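Side-chain contacts in cytosolic phospholipase A2 delta (PDB 5IZ5), which hydrolyses the sn-2 ester of glycerophospholipids in a calcium-dependent manner, with a preference for linoleic acid at that position: residues 292-297 with 666-671; 755-760 with 782-787. The protein carries 3 engineered substitutions. All coordinates share one frame; numbering follows the deposited sequence.

Both contacts lie in the catalytic PLA2c region, the patatin-like lipase part of the enzyme, and both join a helix to a loop. Along the chain they come in series: contact 1 pairs the start of helix 292-313 with the loop leading into strand 672-676 of the mixed sheet, and contact 2 follows with residues 755-760 and helix 779-794. Their centres are 38 Å apart and their nearest atoms about 23 Å. Contact 1 spans 369 residues and ties two distant parts of the chain in the buried interior; contact 2 spans 22 and closes a local surface excursion. Each is led by one arginine, and neither lies at an annotated site.

Contact 1. Residues 292-297 with 666-671; sequences AEEQAF and PGRRLD. With SO4 (sulfate ion), chain N.
E294 and R668 meet in a buried salt bridge that fastens the first turn of helix 292-313 to the loop before strand 672-676, beside the central mixed sheet of the patatin-like catalytic domain. R668 grips the carboxylate side-on with two nitrogens, one for each oxygen. NE donates to OE2 of E294 at 2.8 Å, almost straight at 174°, and NH2 donates to OE1 at 3.0 Å, also nearly straight. Both oxygens accept through their syn lone pairs, and the carboxylate and guanidinium planes are only 8° apart, so the two groups meet edge to edge in a nearly flat pair. The geometry comes from contrasting chains. E294 reaches out of the helix fully extended, with CG anti to its own N (chi1 180°), whereas R668 bends at chi2 and crosses it at about a right angle.

Further hydrogen bonds and charges hold both partners. OE2 of E294 is also bonded to the hydroxyl of Y360, on strand 360-363, which runs parallel to strands 327-331 and 463-471 in the mixed sheet. NH1 of R668 turns to E486 in a second salt bridge and to the carbonyl of S662, while the side chain lies against L465 and Y360.

A sulfate ion, probably from the crystallisation liquor, sits near G667 and R669. The amide N of G667 makes two weak bonds to it, 3.0 Å to O4 and 3.4 Å to O1. O4 also lies over one face of the R669 guanidinium, toward its rim, with NH1 of R669 3.2 Å from O4.

E294 and E486 probably balance the buried positive charge of R668; the flat two-bond grip fixes the rotation of the E294 carboxylate and probably keeps it ionised.

Contact 2. Residues 755-760 with 782-787; sequences ELQGGQ and FERLLR
R784 reaches from helix 779-794 over the short 3-10 turn 757-758 to the carbonyl of Q760, on the surface of the patatin-like lipase domain. NH1 donates to O of Q760 at 3.0 Å, a weak bond bent to 123°, and lies 3.6 Å from CB of the same residue. The carbonyl oxygen of Q760 is also 3.2 Å from CD of R784, and CG of R784 packs 3.6 Å from O of G758, so the aliphatic part of the arginine also covers the turn. The backbones come closest here, with the CA atoms of G758 and R784 6.1 Å apart.

The bend of R784 at chi3 (-132°) brings its guanidinium alongside the Q757 side chain and NH1 to O of Q760. NH2 forms a salt bridge with OE1 of E780, one turn earlier, the strongest polar partner of R784, whose chain also touches V761 and Y770. The turn itself is shaped by N of Q760 bonding to O of Q757. Behind R784, F782, L785 and L786 pack against helices 335-351 and 386-397, and beyond the 3-10 turn O of G759 accepts a hydrogen bond from ND2 of N738.

Contact 1. Residues 292-297 with 666-671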
loop_
_atom_site.group_PDB
_atom_site.type_symbol
_atom_site.label_atom_id
_atom_site.label_comp_id
_atom_site.label_asym_id
_atom_site.label_seq_id
_atom_site.Cartn_x
_atom_site.Cartn_y
_atom_site.Cartn_z
ATOM N N ALA B 292 -12.812 -13.554 -7.132
ATOM C CA ALA B 292 -14.144 -14.113 -7.374
ATOM C C ALA B 292 -15.242 -13.086 -7.127
ATOM O O ALA B 292 -16.158 -12.953 -7.932
ATOM C CB ALA B 292 -14.366 -15.341 -6.503
ATOM N N GLU B 293 -15.134 -12.353 -6.023
ATOM C CA GLU B 293 -16.136 -11.347 -5.671
ATOM C C GLU B 293 -16.249 -10.230 -6.714
ATOM O O GLU B 293 -17.352 -9.776 -7.012
ATOM C CB GLU B 293 -15.840 -10.746 -4.298
ATOM C CG GLU B 293 -16.051 -11.706 -3.122
ATOM C CD GLU B 293 -17.482 -11.737 -2.601
ATOM O OE1 GLU B 293 -18.346 -10.929 -3.024
ATOM O OE2 GLU B 293 -17.746 -12.591 -1.734
ATOM N N GLU B 294 -15.123 -9.793 -7.275
ATOM C CA GLU B 294 -15.160 -8.749 -8.305
ATOM C C GLU B 294 -15.758 -9.296 -9.603
ATOM O O GLU B 294 -16.537 -8.614 -10.255
ATOM C CB GLU B 294 -13.775 -8.139 -8.569
ATOM C CG GLU B 294 -13.802 -7.054 -9.649
ATOM C CD GLU B 294 -12.555 -6.177 -9.703
ATOM O OE1 GLU B 294 -11.771 -6.155 -8.728
ATOM O OE2 GLU B 294 -12.368 -5.491 -10.736
ATOM N N GLN B 295 -15.389 -10.520 -9.972
ATOM C CA GLN B 295 -15.975 -11.174 -11.145
ATOM C C GLN B 295 -17.490 -11.301 -11.019
ATOM O O GLN B 295 -18.224 -10.998 -11.957
ATOM C CB GLN B 295 -15.370 -12.553 -11.355
ATOM C CG GLN B 295 -13.977 -12.511 -11.933
ATOM C CD GLN B 295 -13.374 -13.896 -12.059
ATOM O OE1 GLN B 295 -14.020 -14.829 -12.549
ATOM N NE2 GLN B 295 -12.124 -14.041 -11.622
ATOM N N ALA B 296 -17.949 -11.741 -9.850
ATOM C CA ALA B 296 -19.379 -11.833 -9.575
ATOM C C ALA B 296 -20.032 -10.461 -9.653
ATOM O O ALA B 296 -21.114 -10.312 -10.220
ATOM C CB ALA B 296 -19.619 -12.462 -8.214
ATOM N N PHE B 297 -19.372 -9.451 -9.094
ATOM C CA PHE B 297 -19.892 -8.092 -9.181
ATOM C C PHE B 297 -20.063 -7.661 -10.639
ATOM O O PHE B 297 -21.046 -7.012 -10.982
ATOM C CB PHE B 297 -18.992 -7.090 -8.450
ATOM C CG PHE B 297 -19.255 -5.663 -8.832
ATOM C CD1 PHE B 297 -20.283 -4.960 -8.239
ATOM C CD2 PHE B 297 -18.501 -5.041 -9.815
ATOM C CE1 PHE B 297 -20.550 -3.655 -8.595
ATOM C CE2 PHE B 297 -18.761 -3.733 -10.182
ATOM C CZ PHE B 297 -19.786 -3.038 -9.570
ATOM N N PRO B 666 -4.793 -6.118 -14.548
ATOM C CA PRO B 666 -5.208 -7.155 -15.498
ATOM C C PRO B 666 -6.619 -7.682 -15.232
ATOM O O PRO B 666 -6.992 -7.899 -14.081
ATOM C CB PRO B 666 -4.172 -8.264 -15.286
ATOM C CG PRO B 666 -2.962 -7.560 -14.779
ATOM C CD PRO B 666 -3.476 -6.416 -13.952
ATOM N N GLY B 667 -7.395 -7.868 -16.295
ATOM C CA GLY B 667 -8.758 -8.361 -16.167
ATOM C C GLY B 667 -9.817 -7.284 -16.261
ATOM O O GLY B 667 -10.951 -7.575 -16.625
ATOM N N ARG B 668 -9.467 -6.038 -15.948
ATOM C CA ARG B 668 -10.467 -4.966 -15.914
ATOM C C ARG B 668 -10.922 -4.509 -17.311
ATOM O O ARG B 668 -12.089 -4.165 -17.495
ATOM C CB ARG B 668 -9.976 -3.786 -15.067
ATOM C CG ARG B 668 -9.774 -4.168 -13.603
ATOM C CD ARG B 668 -10.260 -3.101 -12.640
ATOM N NE ARG B 668 -10.366 -3.642 -11.283
ATOM C CZ ARG B 668 -9.533 -3.383 -10.277
ATOM N NH1 ARG B 668 -8.501 -2.559 -10.430
ATOM N NH2 ARG B 668 -9.738 -3.956 -9.094
ATOM N N ARG B 669 -10.005 -4.496 -18.277
ATOM C CA ARG B 669 -10.338 -4.266 -19.696
ATOM C C ARG B 669 -11.196 -3.034 -19.937
ATOM O O ARG B 669 -12.288 -3.147 -20.493
ATOM C CB ARG B 669 -11.105 -5.454 -20.294
ATOM C CG ARG B 669 -10.300 -6.509 -21.053
ATOM C CD ARG B 669 -9.980 -7.706 -20.186
ATOM N NE ARG B 669 -9.583 -8.849 -21.007
ATOM C CZ ARG B 669 -9.487 -10.107 -20.573
ATOM N NH1 ARG B 669 -9.748 -10.421 -19.305
ATOM N NH2 ARG B 669 -9.121 -11.063 -21.420
ATOM N N LEU B 670 -10.717 -1.862 -19.549
ATOM C CA LEU B 670 -11.504 -0.655 -19.757
ATOM C C LEU B 670 -11.562 -0.249 -21.218
ATOM O O LEU B 670 -10.554 -0.282 -21.932
ATOM C CB LEU B 670 -11.015 0.507 -18.884
ATOM C CG LEU B 670 -11.714 0.387 -17.529
ATOM C CD1 LEU B 670 -10.822 -0.310 -16.517
ATOM C CD2 LEU B 670 -12.193 1.734 -17.036
ATOM N N ASP B 671 -12.772 0.107 -21.643
ATOM C CA ASP B 671 -13.039 0.564 -23.002
ATOM C C ASP B 671 -13.127 2.078 -23.046
ATOM O O ASP B 671 -12.625 2.698 -23.975
ATOM C CB ASP B 671 -14.345 -0.053 -23.509
ATOM C CG ASP B 671 -14.281 -1.561 -23.555
ATOM O OD1 ASP B 671 -13.396 -2.083 -24.261
ATOM O OD2 ASP B 671 -15.103 -2.220 -22.883
HETATM S S SO4 N . -5.979 -8.110 -19.519
HETATM O O1 SO4 N . -6.714 -6.829 -19.464
HETATM O O2 SO4 N . -5.710 -8.458 -20.930
HETATM O O3 SO4 N . -4.686 -7.968 -18.811
HETATM O O4 SO4 N . -6.786 -9.190 -18.902
#

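Contact 2. Residues 755-760 with 782-787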
loop_
_atom_site.group_PDB
_atom_site.type_symbol
_atom_site.label_atom_id
_atom_site.label_comp_id
_atom_site.label_asym_id
_atom_site.label_seq_id
_atom_site.Cartn_x
_atom_site.Cartn_y
_atom_site.Cartn_z
ATOM N N GLU B 755 -28.391 36.730 -12.909
ATOM C CA GLU B 755 -27.740 35.448 -12.635
ATOM C C GLU B 755 -26.314 35.351 -13.204
ATOM O O GLU B 755 -25.752 34.250 -13.360
ATOM C CB GLU B 755 -28.633 34.339 -13.191
ATOM C CG GLU B 755 -30.014 34.276 -12.553
ATOM C CD GLU B 755 -30.043 33.484 -11.258
ATOM O OE1 GLU B 755 -31.024 32.741 -11.037
ATOM O OE2 GLU B 755 -29.089 33.601 -10.458
ATOM N N LEU B 756 -25.726 36.514 -13.479
ATOM C CA LEU B 756 -24.348 36.604 -13.941
ATOM C C LEU B 756 -23.351 36.215 -12.853
ATOM O O LEU B 756 -22.284 35.680 -13.152
ATOM C CB LEU B 756 -24.047 38.027 -14.412
ATOM C CG LEU B 756 -22.636 38.247 -14.975
ATOM C CD1 LEU B 756 -22.665 38.965 -16.318
ATOM C CD2 LEU B 756 -21.760 38.982 -13.960
ATOM N N GLN B 757 -23.683 36.512 -11.598
ATOM C CA GLN B 757 -22.793 36.199 -10.475
ATOM C C GLN B 757 -22.537 34.696 -10.335
ATOM O O GLN B 757 -21.418 34.286 -10.029
ATOM C CB GLN B 757 -23.345 36.764 -9.160
ATOM C CG GLN B 757 -22.344 37.599 -8.364
ATOM C CD GLN B 757 -21.591 38.639 -9.189
ATOM O OE1 GLN B 757 -20.453 38.403 -9.605
ATOM N NE2 GLN B 757 -22.211 39.796 -9.418
ATOM N N GLY B 758 -23.567 33.885 -10.576
ATOM C CA GLY B 758 -23.456 32.422 -10.510
ATOM C C GLY B 758 -22.373 31.797 -11.381
ATOM O O GLY B 758 -21.915 30.688 -11.097
ATOM N N GLY B 759 -21.965 32.501 -12.439
ATOM C CA GLY B 759 -20.919 32.021 -13.345
ATOM C C GLY B 759 -19.566 32.667 -13.129
ATOM O O GLY B 759 -18.662 32.510 -13.951
ATOM N N GLN B 760 -19.421 33.384 -12.019
ATOM C CA GLN B 760 -18.152 33.994 -11.652
ATOM C C GLN B 760 -17.455 33.080 -10.647
ATOM O O GLN B 760 -17.529 33.294 -9.435
ATOM C CB GLN B 760 -18.394 35.382 -11.051
ATOM C CG GLN B 760 -19.045 36.366 -12.014
ATOM C CD GLN B 760 -18.057 37.354 -12.609
ATOM O OE1 GLN B 760 -17.112 36.968 -13.301
ATOM N NE2 GLN B 760 -18.276 38.640 -12.350
ATOM N N PHE B 782 -19.227 27.077 -2.670
ATOM C CA PHE B 782 -19.478 25.651 -2.865
ATOM C C PHE B 782 -20.364 25.438 -4.085
ATOM O O PHE B 782 -20.031 24.647 -4.970
ATOM C CB PHE B 782 -20.159 25.060 -1.628
ATOM C CG PHE B 782 -20.473 23.593 -1.745
ATOM C CD1 PHE B 782 -19.620 22.640 -1.203
ATOM C CD2 PHE B 782 -21.625 23.161 -2.389
ATOM C CE1 PHE B 782 -19.904 21.285 -1.302
ATOM C CE2 PHE B 782 -21.916 21.809 -2.491
ATOM C CZ PHE B 782 -21.055 20.869 -1.945
ATOM N N GLU B 783 -21.489 26.156 -4.117
ATOM C CA GLU B 783 -22.488 26.008 -5.183
ATOM C C GLU B 783 -21.931 26.316 -6.566
ATOM O O GLU B 783 -22.187 25.580 -7.512
ATOM C CB GLU B 783 -23.725 26.874 -4.907
ATOM C CG GLU B 783 -24.640 26.316 -3.825
ATOM C CD GLU B 783 -25.328 25.020 -4.232
ATOM O OE1 GLU B 783 -25.901 24.964 -5.337
ATOM O OE2 GLU B 783 -25.300 24.048 -3.450
ATOM N N ARG B 784 -21.149 27.386 -6.676
ATOM C CA ARG B 784 -20.511 27.743 -7.945
ATOM C C ARG B 784 -19.642 26.622 -8.504
ATOM O O ARG B 784 -19.743 26.281 -9.683
ATOM C CB ARG B 784 -19.652 28.993 -7.786
ATOM C CG ARG B 784 -20.442 30.292 -7.789
ATOM C CD ARG B 784 -19.503 31.482 -7.642
ATOM N NE ARG B 784 -19.911 32.452 -6.625
ATOM C CZ ARG B 784 -20.117 33.754 -6.815
ATOM N NH1 ARG B 784 -20.004 34.313 -8.016
ATOM N NH2 ARG B 784 -20.453 34.501 -5.769
ATOM N N LEU B 785 -18.775 26.065 -7.661
ATOM C CA LEU B 785 -17.868 24.995 -8.088
ATOM C C LEU B 785 -18.660 23.751 -8.462
ATOM O O LEU B 785 -18.396 23.117 -9.484
ATOM C CB LEU B 785 -16.843 24.666 -6.990
ATOM C CG LEU B 785 -15.806 23.574 -7.281
ATOM C CD1 LEU B 785 -15.108 23.792 -8.611
ATOM C CD2 LEU B 785 -14.777 23.500 -6.161
ATOM N N LEU B 786 -19.631 23.408 -7.624
ATOM C CA LEU B 786 -20.485 22.253 -7.867
ATOM C C LEU B 786 -21.266 22.400 -9.175
ATOM O O LEU B 786 -21.253 21.500 -10.012
ATOM C CB LEU B 786 -21.463 22.073 -6.710
ATOM C CG LEU B 786 -22.410 20.879 -6.851
ATOM C CD1 LEU B 786 -21.763 19.622 -6.292
ATOM C CD2 LEU B 786 -23.734 21.155 -6.162
ATOM N N ARG B 787 -21.940 23.537 -9.342
ATOM C CA ARG B 787 -22.776 23.763 -10.526
ATOM C C ARG B 787 -21.937 23.870 -11.796
ATOM O O ARG B 787 -22.346 23.388 -12.849
ATOM C CB ARG B 787 -23.665 25.000 -10.366
ATOM C CG ARG B 787 -24.759 24.872 -9.317
ATOM C CD ARG B 787 -25.946 25.783 -9.600
ATOM N NE ARG B 787 -26.943 25.731 -8.531
ATOM C CZ ARG B 787 -27.048 26.594 -7.517
ATOM N NH1 ARG B 787 -26.215 27.623 -7.382
ATOM N NH2 ARG B 787 -28.006 26.417 -6.612
#